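Local coordinates for phosphoenolpyruvate-protein phosphotransferase (Coxiella burnetii, PDB 3TRC), which probably transfers phosphate from phosphoenolpyruvate to a histidine of its partner protein, as a magnesium-dependent phosphotransferase, of which this chain is the GAF domain, at residues M6-V17 with L29-L38; E110-I118 with L130-F140. All coordinates share one frame; numbering follows the deposited sequence. Where two conformers were deposited one is given.

Contact 1 of 2, residues M6-V17 with L29-L38; sequences MLKILRQITQEV and LVVVRLCEAL
Arg33 turns back at its second torsion (chi2 -59°) while Glu16 runs on extended beyond CG (chi2 -176°), and the two side chains meet at about a right angle with guanidinium and carboxylate nearly coplanar. The grip is side-on and two-pronged: Arg33 NE donates to Glu16 OE1 at 2.8 Å and Arg33 NH2 to Glu16 OE2 at 2.9 Å, each oxygen using its syn lone pair. Arg33 NH1 holds Glu36 OE1 at 2.8 Å, so three nitrogens fix the rotation of the guanidinium.

Next to the salt bridge Leu29 lays CD1 against Glu16 CB, a close 3.4 Å. In one of its two conformers Ile13 sets CG1 against Leu29 CD2 and CD1 3.9 Å from Arg33 CB, also meeting Val30 CG2. Val17 CG2 packs on Val30 CG2 at 3.7 Å. Toward the other end, Ile9 sets CG2 and CD1 together against the methyl of Ala37, and the selenium of selenomethionine Met6 touches Leu38 CD2 at 3.7 Å.

The helices run antiparallel at 165°, their axes 10.7 Å apart. Phe147 of helix 142-164 packs on Ile9, Leu10 and Leu34, making a three-helix layer, while Val31 and Leu34 lean on Cys43 of strand 42-49. Another face of helix 3-19 meets the second subunit, where Leu10 packs on its counterpart Leu10 of that subunit.

Contact 2 of 2, residues E110-I118 with L130-F140; sequences EDYHGFLGI and LVIQQLESHHF
Strands 114-118 and 130-134 pair antiparallel at 171°, with Leu116 and Ile132 exchanging two 2.8 Å N-to-O backbone bonds and Ile118 and Leu130 forming the next hydrogen-bonded pair. Leu116 and Ile132 point the same way side by side, and Leu116 CB sits over one face of the Phe140 ring, 4.0 Å from its centroid; the edge of that ring meets Phe115 N. On the other face of the sheet, Phe115 CE2 touches Val131 CG1 at 3.7 Å.

Beyond the regular pairing, the Tyr112 ring is flanked by Leu135 CD2, 3.7 Å from its CD1, and by the amide of Gln133, turned 52° from the ring plane. A water accepts from Gln133 NE2 and donates to Gly114 O. The His113 ring brings its edge to Leu135 O, 3.3 Å from CD2, while its ND1 is hydrogen-bonded to Asp94 OD1. Gln134 NE2, over the Phe140 ring near its rim, donates to His138 O, tying the strand end to the loop beyond.

His113 and Gly114 face Gln134 in a classic beta bulge, His113 N donating to Gln134 O (2.9 Å, 175°) and Gln134 N to Gly114 O, at the open end of hairpin 114-122/125-134 in the antiparallel sheet of the GAF fold.

In the fold
Contact 1 joins two helices on one side of the GAF domain, and contact 2 pairs two neighbouring strands of its central sheet; their centres lie about 17 Å apart. They meet directly: Leu38 CD1 of contact 1 lies 4.0 Å from Ile132 CG2 of contact 2, and in one of its two conformers Leu34 CD1 is equally close to Leu130 CD2. Helix 142-164 also spans both, its Cys148 touching Ile118 and Ile132. The opposite sheet face bears Phe115 and Val131: the Phe115 side chain is about 6 Å from a bound phosphate ion, probably from the crystallisation liquor, and that of Val131 about 11 Å from the sodium ion.

Contact 1 of 2, residues M6-V17 with L29-L38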
loop_
_atom_site.group_PDB
_atom_site.type_symbol
_atom_site.label_atom_id
_atom_site.label_comp_id
_atom_site.label_asym_id
_atom_site.label_seq_id
_atom_site.Cartn_x
_atom_site.Cartn_y
_atom_site.Cartn_z
HETATM N N MSE A 6 -10.982 -7.015 -0.035
HETATM C CA MSE A 6 -9.572 -6.873 -0.379
HETATM C C MSE A 6 -9.061 -5.504 0.037
HETATM O O MSE A 6 -7.978 -5.366 0.598
HETATM C CB MSE A 6 -9.367 -7.069 -1.883
HETATM C CG MSE A 6 -9.738 -8.441 -2.378
HETATM SE SE MSE A 6 -8.638 -9.797 -1.531
HETATM C CE MSE A 6 -9.953 -10.592 -0.372
ATOM N N LEU A 7 -9.856 -4.481 -0.248
ATOM C CA LEU A 7 -9.480 -3.117 0.054
ATOM C C LEU A 7 -9.233 -2.906 1.551
ATOM O O LEU A 7 -8.250 -2.289 1.948
ATOM C CB LEU A 7 -10.583 -2.190 -0.443
ATOM C CG LEU A 7 -10.268 -0.730 -0.689
ATOM C CD1 LEU A 7 -8.988 -0.556 -1.512
ATOM C CD2 LEU A 7 -11.466 -0.123 -1.395
ATOM N N LYS A 8 -10.120 -3.441 2.381
ATOM C CA LYS A 8 -9.987 -3.288 3.823
ATOM C C LYS A 8 -8.897 -4.189 4.404
ATOM O O LYS A 8 -8.264 -3.848 5.404
ATOM C CB LYS A 8 -11.321 -3.555 4.509
ATOM C CG LYS A 8 -12.409 -2.582 4.109
ATOM C CD LYS A 8 -13.693 -2.899 4.836
ATOM C CE LYS A 8 -14.797 -1.932 4.455
ATOM N NZ LYS A 8 -16.129 -2.504 4.783
ATOM N N ILE A 9 -8.686 -5.342 3.781
ATOM C CA ILE A 9 -7.596 -6.221 4.182
ATOM C C ILE A 9 -6.277 -5.521 3.909
ATOM O O ILE A 9 -5.370 -5.542 4.737
ATOM C CB ILE A 9 -7.628 -7.550 3.414
ATOM C CG1 ILE A 9 -8.874 -8.341 3.802
ATOM C CG2 ILE A 9 -6.349 -8.363 3.677
ATOM C CD1 ILE A 9 -9.216 -9.455 2.845
ATOM N N LEU A 10 -6.188 -4.898 2.740
ATOM C CA LEU A 10 -5.011 -4.133 2.363
ATOM C C LEU A 10 -4.767 -3.058 3.405
ATOM O O LEU A 10 -3.638 -2.820 3.826
ATOM C CB LEU A 10 -5.213 -3.479 0.999
ATOM C CG LEU A 10 -4.415 -4.014 -0.180
ATOM C CD1 LEU A 10 -4.476 -3.015 -1.325
ATOM C CD2 LEU A 10 -2.966 -4.281 0.232
ATOM N N ARG A 11 -5.845 -2.406 3.821
ATOM C CA ARG A 11 -5.753 -1.349 4.813
ATOM C C ARG A 11 -5.104 -1.870 6.095
ATOM O O ARG A 11 -4.164 -1.270 6.612
ATOM C CB ARG A 11 -7.149 -0.796 5.104
ATOM C CG ARG A 11 -7.178 0.477 5.925
ATOM C CD ARG A 11 -8.612 0.808 6.308
ATOM N NE ARG A 11 -9.231 -0.279 7.064
ATOM C CZ ARG A 11 -10.541 -0.490 7.138
ATOM N NH1 ARG A 11 -11.381 0.309 6.495
ATOM N NH2 ARG A 11 -11.014 -1.506 7.850
ATOM N N GLN A 12 -5.601 -3.001 6.591
ATOM C CA GLN A 12 -5.108 -3.586 7.836
ATOM C C GLN A 12 -3.676 -4.119 7.724
ATOM O O GLN A 12 -2.863 -3.911 8.627
ATOM C CB GLN A 12 -6.053 -4.692 8.324
ATOM C CG GLN A 12 -5.506 -5.539 9.475
ATOM C CD GLN A 12 -5.507 -4.813 10.816
ATOM O OE1 GLN A 12 -6.150 -3.776 10.978
ATOM N NE2 GLN A 12 -4.784 -5.365 11.784
ATOM N N ILE A 13 -3.370 -4.804 6.625
ATOM C CA ILE A 13 -2.041 -5.386 6.462
ATOM C C ILE A 13 -0.973 -4.339 6.145
ATOM O O ILE A 13 0.171 -4.472 6.569
ATOM C CB ILE A 13 -2.017 -6.502 5.399
ATOM C CG1 ILE A 13 -0.682 -7.240 5.435
ATOM C CG2 ILE A 13 -2.260 -5.933 4.007
ATOM C CD1 ILE A 13 -0.674 -8.508 4.612
ATOM N N THR A 14 -1.344 -3.304 5.397
ATOM C CA THR A 14 -0.413 -2.224 5.081
ATOM C C THR A 14 -0.007 -1.587 6.406
ATOM O O THR A 14 1.162 -1.271 6.632
ATOM C CB THR A 14 -1.047 -1.172 4.144
ATOM O OG1 THR A 14 -1.506 -1.815 2.946
ATOM C CG2 THR A 14 -0.032 -0.100 3.767
ATOM N N GLN A 15 -0.997 -1.428 7.281
ATOM C CA GLN A 15 -0.795 -0.946 8.642
ATOM C C GLN A 15 0.182 -1.828 9.410
ATOM O O GLN A 15 1.154 -1.343 9.989
ATOM C CB GLN A 15 -2.132 -0.932 9.382
ATOM C CG GLN A 15 -2.061 -0.384 10.788
ATOM C CD GLN A 15 -2.224 1.117 10.818
ATOM O OE1 GLN A 15 -1.270 1.860 10.586
ATOM N NE2 GLN A 15 -3.441 1.575 11.091
ATOM N N GLU A 16 -0.087 -3.127 9.418
ATOM C CA GLU A 16 0.739 -4.071 10.161
ATOM C C GLU A 16 2.170 -4.175 9.621
ATOM O O GLU A 16 3.118 -4.291 10.394
ATOM C CB GLU A 16 0.073 -5.452 10.212
ATOM C CG GLU A 16 -1.102 -5.551 11.182
ATOM C CD GLU A 16 -1.664 -6.962 11.279
ATOM O OE1 GLU A 16 -1.581 -7.713 10.285
ATOM O OE2 GLU A 16 -2.185 -7.326 12.353
ATOM N N VAL A 17 2.325 -4.130 8.301
ATOM C CA VAL A 17 3.657 -4.179 7.699
ATOM C C VAL A 17 4.487 -2.964 8.095
ATOM O O VAL A 17 5.644 -3.094 8.485
ATOM C CB VAL A 17 3.604 -4.288 6.158
ATOM C CG1 VAL A 17 5.003 -4.116 5.561
ATOM C CG2 VAL A 17 3.004 -5.622 5.740
ATOM N N LEU A 29 4.458 -11.921 8.873
ATOM C CA LEU A 29 3.120 -11.392 9.081
ATOM C C LEU A 29 2.302 -11.544 7.807
ATOM O O LEU A 29 1.148 -11.983 7.830
ATOM C CB LEU A 29 3.240 -9.918 9.474
ATOM C CG LEU A 29 2.069 -8.952 9.596
ATOM C CD1 LEU A 29 2.579 -7.683 10.264
ATOM C CD2 LEU A 29 1.455 -8.634 8.245
ATOM N N VAL A 30 2.920 -11.191 6.687
ATOM C CA VAL A 30 2.261 -11.243 5.390
ATOM C C VAL A 30 1.803 -12.651 4.987
ATOM O O VAL A 30 0.657 -12.835 4.588
ATOM C CB VAL A 30 3.145 -10.600 4.301
ATOM C CG1 VAL A 30 2.581 -10.871 2.918
ATOM C CG2 VAL A 30 3.275 -9.098 4.561
ATOM N N VAL A 31 2.673 -13.656 5.102
ATOM C CA VAL A 31 2.275 -14.991 4.667
ATOM C C VAL A 31 1.118 -15.542 5.511
ATOM O O VAL A 31 0.231 -16.232 5.001
ATOM C CB VAL A 31 3.472 -15.980 4.617
ATOM C CG1 VAL A 31 4.544 -15.452 3.678
ATOM C CG2 VAL A 31 4.049 -16.232 6.008
ATOM N N VAL A 32 1.113 -15.203 6.796
ATOM C CA VAL A 32 0.046 -15.651 7.682
ATOM C C VAL A 32 -1.255 -14.928 7.343
ATOM O O VAL A 32 -2.309 -15.553 7.209
ATOM C CB VAL A 32 0.395 -15.414 9.167
ATOM C CG1 VAL A 32 -0.835 -15.630 10.043
ATOM C CG2 VAL A 32 1.521 -16.341 9.603
ATOM N N ARG A 33 -1.168 -13.609 7.200
ATOM C CA ARG A 33 -2.347 -12.782 6.952
ATOM C C ARG A 33 -3.007 -13.124 5.627
ATOM O O ARG A 33 -4.232 -13.194 5.537
ATOM C CB ARG A 33 -1.988 -11.289 6.992
ATOM C CG ARG A 33 -1.665 -10.762 8.376
ATOM C CD ARG A 33 -2.827 -10.957 9.337
ATOM N NE ARG A 33 -2.572 -10.328 10.629
ATOM C CZ ARG A 33 -3.027 -10.791 11.790
ATOM N NH1 ARG A 33 -3.757 -11.896 11.824
ATOM N NH2 ARG A 33 -2.748 -10.150 12.917
ATOM N N LEU A 34 -2.199 -13.315 4.586
ATOM C CA LEU A 34 -2.738 -13.680 3.282
ATOM C C LEU A 34 -3.558 -14.955 3.379
ATOM O O LEU A 34 -4.679 -15.023 2.879
ATOM C CB LEU A 34 -1.628 -13.843 2.238
ATOM C CG LEU A 34 -1.148 -12.551 1.584
ATOM C CD1 LEU A 34 -0.190 -12.827 0.436
ATOM C CD2 LEU A 34 -2.332 -11.778 1.096
ATOM N N CYS A 35 -2.998 -15.969 4.028
ATOM C CA CYS A 35 -3.704 -17.239 4.156
ATOM C C CYS A 35 -5.010 -17.084 4.926
ATOM O O CYS A 35 -6.021 -17.685 4.573
ATOM C CB CYS A 35 -2.813 -18.292 4.813
ATOM S SG CYS A 35 -1.577 -18.923 3.676
ATOM N N GLU A 36 -4.987 -16.276 5.980
ATOM C CA GLU A 36 -6.181 -16.061 6.785
ATOM C C GLU A 36 -7.248 -15.284 6.031
ATOM O O GLU A 36 -8.440 -15.576 6.148
ATOM C CB GLU A 36 -5.833 -15.284 8.059
ATOM C CG GLU A 36 -5.017 -16.055 9.066
ATOM C CD GLU A 36 -4.556 -15.174 10.213
ATOM O OE1 GLU A 36 -4.427 -13.948 10.009
ATOM O OE2 GLU A 36 -4.323 -15.706 11.315
ATOM N N ALA A 37 -6.813 -14.278 5.277
ATOM C CA ALA A 37 -7.714 -13.241 4.783
ATOM C C ALA A 37 -8.295 -13.475 3.387
ATOM O O ALA A 37 -9.426 -13.066 3.114
ATOM C CB ALA A 37 -7.032 -11.868 4.856
ATOM N N LEU A 38 -7.538 -14.118 2.504
ATOM C CA LEU A 38 -8.011 -14.323 1.136
ATOM C C LEU A 38 -9.300 -15.155 1.041
ATOM O O LEU A 38 -10.258 -14.719 0.406
ATOM C CB LEU A 38 -6.918 -14.909 0.238
ATOM C CG LEU A 38 -5.874 -13.919 -0.268
ATOM C CD1 LEU A 38 -4.843 -14.640 -1.123
ATOM C CD2 LEU A 38 -6.539 -12.801 -1.060
#

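Contact 2 of 2, residues E110-I118 with L130-F140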
loop_
_atom_site.group_PDB
_atom_site.type_symbol
_atom_site.label_atom_id
_atom_site.label_comp_id
_atom_site.label_asym_id
_atom_site.label_seq_id
_atom_site.Cartn_x
_atom_site.Cartn_y
_atom_site.Cartn_z
ATOM N N GLU A 110 1.265 -30.618 1.423
ATOM C CA GLU A 110 -0.090 -30.875 0.940
ATOM C C GLU A 110 -0.173 -30.764 -0.580
ATOM O O GLU A 110 0.664 -30.121 -1.211
ATOM C CB GLU A 110 -1.092 -29.910 1.583
ATOM C CG GLU A 110 -1.394 -30.186 3.043
ATOM C CD GLU A 110 -2.778 -29.709 3.444
ATOM O OE1 GLU A 110 -3.749 -30.471 3.243
ATOM O OE2 GLU A 110 -2.898 -28.578 3.955
ATOM N N ASP A 111 -1.191 -31.393 -1.159
ATOM C CA ASP A 111 -1.387 -31.380 -2.605
ATOM C C ASP A 111 -2.126 -30.129 -3.067
ATOM O O ASP A 111 -3.351 -30.133 -3.197
ATOM C CB ASP A 111 -2.153 -32.623 -3.057
ATOM C CG ASP A 111 -1.275 -33.855 -3.123
ATOM O OD1 ASP A 111 -0.132 -33.745 -3.619
ATOM O OD2 ASP A 111 -1.728 -34.931 -2.677
ATOM N N TYR A 112 -1.379 -29.064 -3.331
ATOM C CA TYR A 112 -1.988 -27.822 -3.796
ATOM C C TYR A 112 -2.222 -27.847 -5.296
ATOM O O TYR A 112 -1.563 -28.586 -6.033
ATOM C CB TYR A 112 -1.131 -26.611 -3.423
ATOM C CG TYR A 112 -0.832 -26.534 -1.953
ATOM C CD1 TYR A 112 -1.850 -26.336 -1.029
ATOM C CD2 TYR A 112 0.466 -26.669 -1.480
ATOM C CE1 TYR A 112 -1.584 -26.271 0.324
ATOM C CE2 TYR A 112 0.743 -26.603 -0.131
ATOM C CZ TYR A 112 -0.282 -26.405 0.767
ATOM O OH TYR A 112 -0.001 -26.343 2.113
ATOM N N HIS A 113 -3.173 -27.037 -5.742
ATOM C CA HIS A 113 -3.496 -26.961 -7.156
ATOM C C HIS A 113 -3.543 -25.516 -7.620
ATOM O O HIS A 113 -2.719 -25.103 -8.431
ATOM C CB HIS A 113 -4.803 -27.702 -7.442
ATOM C CG HIS A 113 -4.706 -29.176 -7.205
ATOM N ND1 HIS A 113 -4.312 -30.062 -8.184
ATOM C CD2 HIS A 113 -4.910 -29.916 -6.089
ATOM C CE1 HIS A 113 -4.297 -31.286 -7.688
ATOM N NE2 HIS A 113 -4.656 -31.226 -6.418
ATOM N N GLY A 114 -4.492 -24.743 -7.095
ATOM C CA GLY A 114 -4.563 -23.324 -7.405
ATOM C C GLY A 114 -3.250 -22.649 -7.052
ATOM O O GLY A 114 -2.662 -22.952 -6.017
ATOM N N PHE A 115 -2.802 -21.730 -7.903
ATOM C CA PHE A 115 -1.462 -21.143 -7.791
ATOM C C PHE A 115 -1.465 -19.687 -8.242
ATOM O O PHE A 115 -1.976 -19.356 -9.313
ATOM C CB PHE A 115 -0.476 -21.947 -8.655
ATOM C CG PHE A 115 0.932 -21.397 -8.693
ATOM C CD1 PHE A 115 1.289 -20.404 -9.600
ATOM C CD2 PHE A 115 1.917 -21.927 -7.870
ATOM C CE1 PHE A 115 2.596 -19.919 -9.653
ATOM C CE2 PHE A 115 3.228 -21.448 -7.915
ATOM C CZ PHE A 115 3.566 -20.443 -8.810
ATOM N N LEU A 116 -0.907 -18.812 -7.416
ATOM C CA LEU A 116 -0.655 -17.441 -7.843
ATOM C C LEU A 116 0.773 -17.078 -7.486
ATOM O O LEU A 116 1.126 -16.997 -6.309
ATOM C CB LEU A 116 -1.631 -16.462 -7.180
ATOM C CG LEU A 116 -1.422 -14.978 -7.505
ATOM C CD1 LEU A 116 -1.506 -14.734 -9.007
ATOM C CD2 LEU A 116 -2.451 -14.126 -6.763
ATOM N N GLY A 117 1.595 -16.880 -8.512
ATOM C CA GLY A 117 2.979 -16.490 -8.313
ATOM C C GLY A 117 3.175 -15.067 -8.777
ATOM O O GLY A 117 2.808 -14.717 -9.897
ATOM N N ILE A 118 3.747 -14.242 -7.907
ATOM C CA ILE A 118 3.858 -12.812 -8.150
ATOM C C ILE A 118 5.293 -12.326 -7.979
ATOM O O ILE A 118 5.913 -12.537 -6.936
ATOM C CB ILE A 118 2.926 -12.043 -7.192
ATOM C CG1 ILE A 118 1.474 -12.420 -7.479
ATOM C CG2 ILE A 118 3.135 -10.542 -7.302
ATOM C CD1 ILE A 118 0.492 -11.605 -6.726
ATOM N N LEU A 130 6.487 -13.925 -4.499
ATOM C CA LEU A 130 5.424 -14.257 -3.555
ATOM C C LEU A 130 4.578 -15.367 -4.168
ATOM O O LEU A 130 4.115 -15.247 -5.299
ATOM C CB LEU A 130 4.568 -13.017 -3.277
ATOM C CG LEU A 130 3.324 -13.180 -2.400
ATOM C CD1 LEU A 130 3.746 -13.457 -0.971
ATOM C CD2 LEU A 130 2.446 -11.929 -2.467
ATOM N N VAL A 131 4.389 -16.456 -3.426
ATOM C CA VAL A 131 3.693 -17.624 -3.959
ATOM C C VAL A 131 2.504 -17.970 -3.077
ATOM O O VAL A 131 2.670 -18.264 -1.894
ATOM C CB VAL A 131 4.605 -18.865 -4.056
ATOM C CG1 VAL A 131 3.804 -20.069 -4.565
ATOM C CG2 VAL A 131 5.799 -18.599 -4.964
ATOM N N ILE A 132 1.312 -17.944 -3.666
ATOM C CA ILE A 132 0.086 -18.246 -2.942
ATOM C C ILE A 132 -0.528 -19.518 -3.535
ATOM O O ILE A 132 -0.622 -19.659 -4.746
ATOM C CB ILE A 132 -0.930 -17.077 -3.027
ATOM C CG1 ILE A 132 -0.282 -15.751 -2.602
ATOM C CG2 ILE A 132 -2.140 -17.365 -2.154
ATOM C CD1 ILE A 132 0.268 -14.931 -3.764
ATOM N N GLN A 133 -0.915 -20.454 -2.677
ATOM C CA GLN A 133 -1.425 -21.732 -3.159
ATOM C C GLN A 133 -2.690 -22.122 -2.424
ATOM O O GLN A 133 -2.922 -21.696 -1.299
ATOM C CB GLN A 133 -0.369 -22.826 -2.985
ATOM C CG GLN A 133 0.984 -22.476 -3.607
ATOM C CD GLN A 133 2.034 -23.548 -3.373
ATOM O OE1 GLN A 133 2.827 -23.470 -2.428
ATOM N NE2 GLN A 133 2.045 -24.560 -4.235
ATOM N N GLN A 134 -3.524 -22.921 -3.076
ATOM C CA GLN A 134 -4.702 -23.451 -2.410
ATOM C C GLN A 134 -4.978 -24.870 -2.874
ATOM O O GLN A 134 -4.546 -25.282 -3.949
ATOM C CB GLN A 134 -5.923 -22.546 -2.617
ATOM C CG GLN A 134 -6.251 -22.239 -4.059
ATOM C CD GLN A 134 -7.182 -21.046 -4.191
ATOM O OE1 GLN A 134 -7.555 -20.419 -3.198
ATOM N NE2 GLN A 134 -7.564 -20.732 -5.420
ATOM N N LEU A 135 -5.686 -25.615 -2.035
ATOM C CA LEU A 135 -6.027 -26.996 -2.331
ATOM C C LEU A 135 -7.029 -27.106 -3.479
ATOM O O LEU A 135 -6.963 -28.046 -4.273
ATOM C CB LEU A 135 -6.585 -27.665 -1.073
ATOM C CG LEU A 135 -5.619 -27.742 0.113
ATOM C CD1 LEU A 135 -6.367 -28.026 1.409
ATOM C CD2 LEU A 135 -4.533 -28.782 -0.133
ATOM N N GLU A 136 -7.956 -26.153 -3.568
ATOM C CA GLU A 136 -8.954 -26.176 -4.628
ATOM C C GLU A 136 -8.264 -25.953 -5.960
ATOM O O GLU A 136 -7.284 -25.206 -6.042
ATOM C CB GLU A 136 -10.008 -25.082 -4.418
ATOM C CG GLU A 136 -10.871 -25.260 -3.180
ATOM C CD GLU A 136 -12.061 -26.168 -3.418
ATOM O OE1 GLU A 136 -12.415 -26.392 -4.596
ATOM O OE2 GLU A 136 -12.646 -26.656 -2.428
ATOM N N SER A 137 -8.769 -26.599 -7.004
ATOM C CA SER A 137 -8.246 -26.374 -8.346
ATOM C C SER A 137 -8.929 -25.155 -8.964
ATOM O O SER A 137 -9.629 -25.256 -9.972
ATOM C CB SER A 137 -8.432 -27.616 -9.225
ATOM O OG SER A 137 -7.637 -28.692 -8.753
ATOM N N HIS A 138 -8.725 -24.003 -8.332
ATOM C CA HIS A 138 -9.305 -22.746 -8.780
ATOM C C HIS A 138 -8.187 -21.755 -8.963
ATOM O O HIS A 138 -7.296 -21.666 -8.120
ATOM C CB HIS A 138 -10.230 -22.167 -7.708
ATOM C CG HIS A 138 -11.471 -22.963 -7.475
ATOM N ND1 HIS A 138 -12.414 -22.608 -6.534
ATOM C CD2 HIS A 138 -11.926 -24.098 -8.057
ATOM C CE1 HIS A 138 -13.397 -23.491 -6.547
ATOM N NE2 HIS A 138 -13.123 -24.407 -7.458
ATOM N N HIS A 139 -8.233 -20.977 -10.032
ATOM C CA HIS A 139 -7.309 -19.861 -10.107
ATOM C C HIS A 139 -7.758 -18.779 -9.124
ATOM O O HIS A 139 -8.791 -18.913 -8.463
ATOM C CB HIS A 139 -7.201 -19.319 -11.531
ATOM C CG HIS A 139 -8.422 -18.598 -12.002
ATOM N ND1 HIS A 139 -9.483 -19.243 -12.602
ATOM C CD2 HIS A 139 -8.747 -17.284 -11.974
ATOM C CE1 HIS A 139 -10.409 -18.356 -12.920
ATOM N NE2 HIS A 139 -9.988 -17.161 -12.548
ATOM N N PHE A 140 -6.964 -17.723 -9.009
ATOM C CA PHE A 140 -7.286 -16.629 -8.104
ATOM C C PHE A 140 -8.028 -15.520 -8.837
ATOM O O PHE A 140 -7.651 -15.130 -9.941
ATOM C CB PHE A 140 -6.018 -16.109 -7.412
ATOM C CG PHE A 140 -5.451 -17.077 -6.407
ATOM C CD1 PHE A 140 -5.675 -16.900 -5.051
ATOM C CD2 PHE A 140 -4.720 -18.183 -6.826
ATOM C CE1 PHE A 140 -5.171 -17.800 -4.126
ATOM C CE2 PHE A 140 -4.206 -19.079 -5.909
ATOM C CZ PHE A 140 -4.434 -18.890 -4.557
HETATM O O HOH W 1 -0.185 -24.544 -6.197
#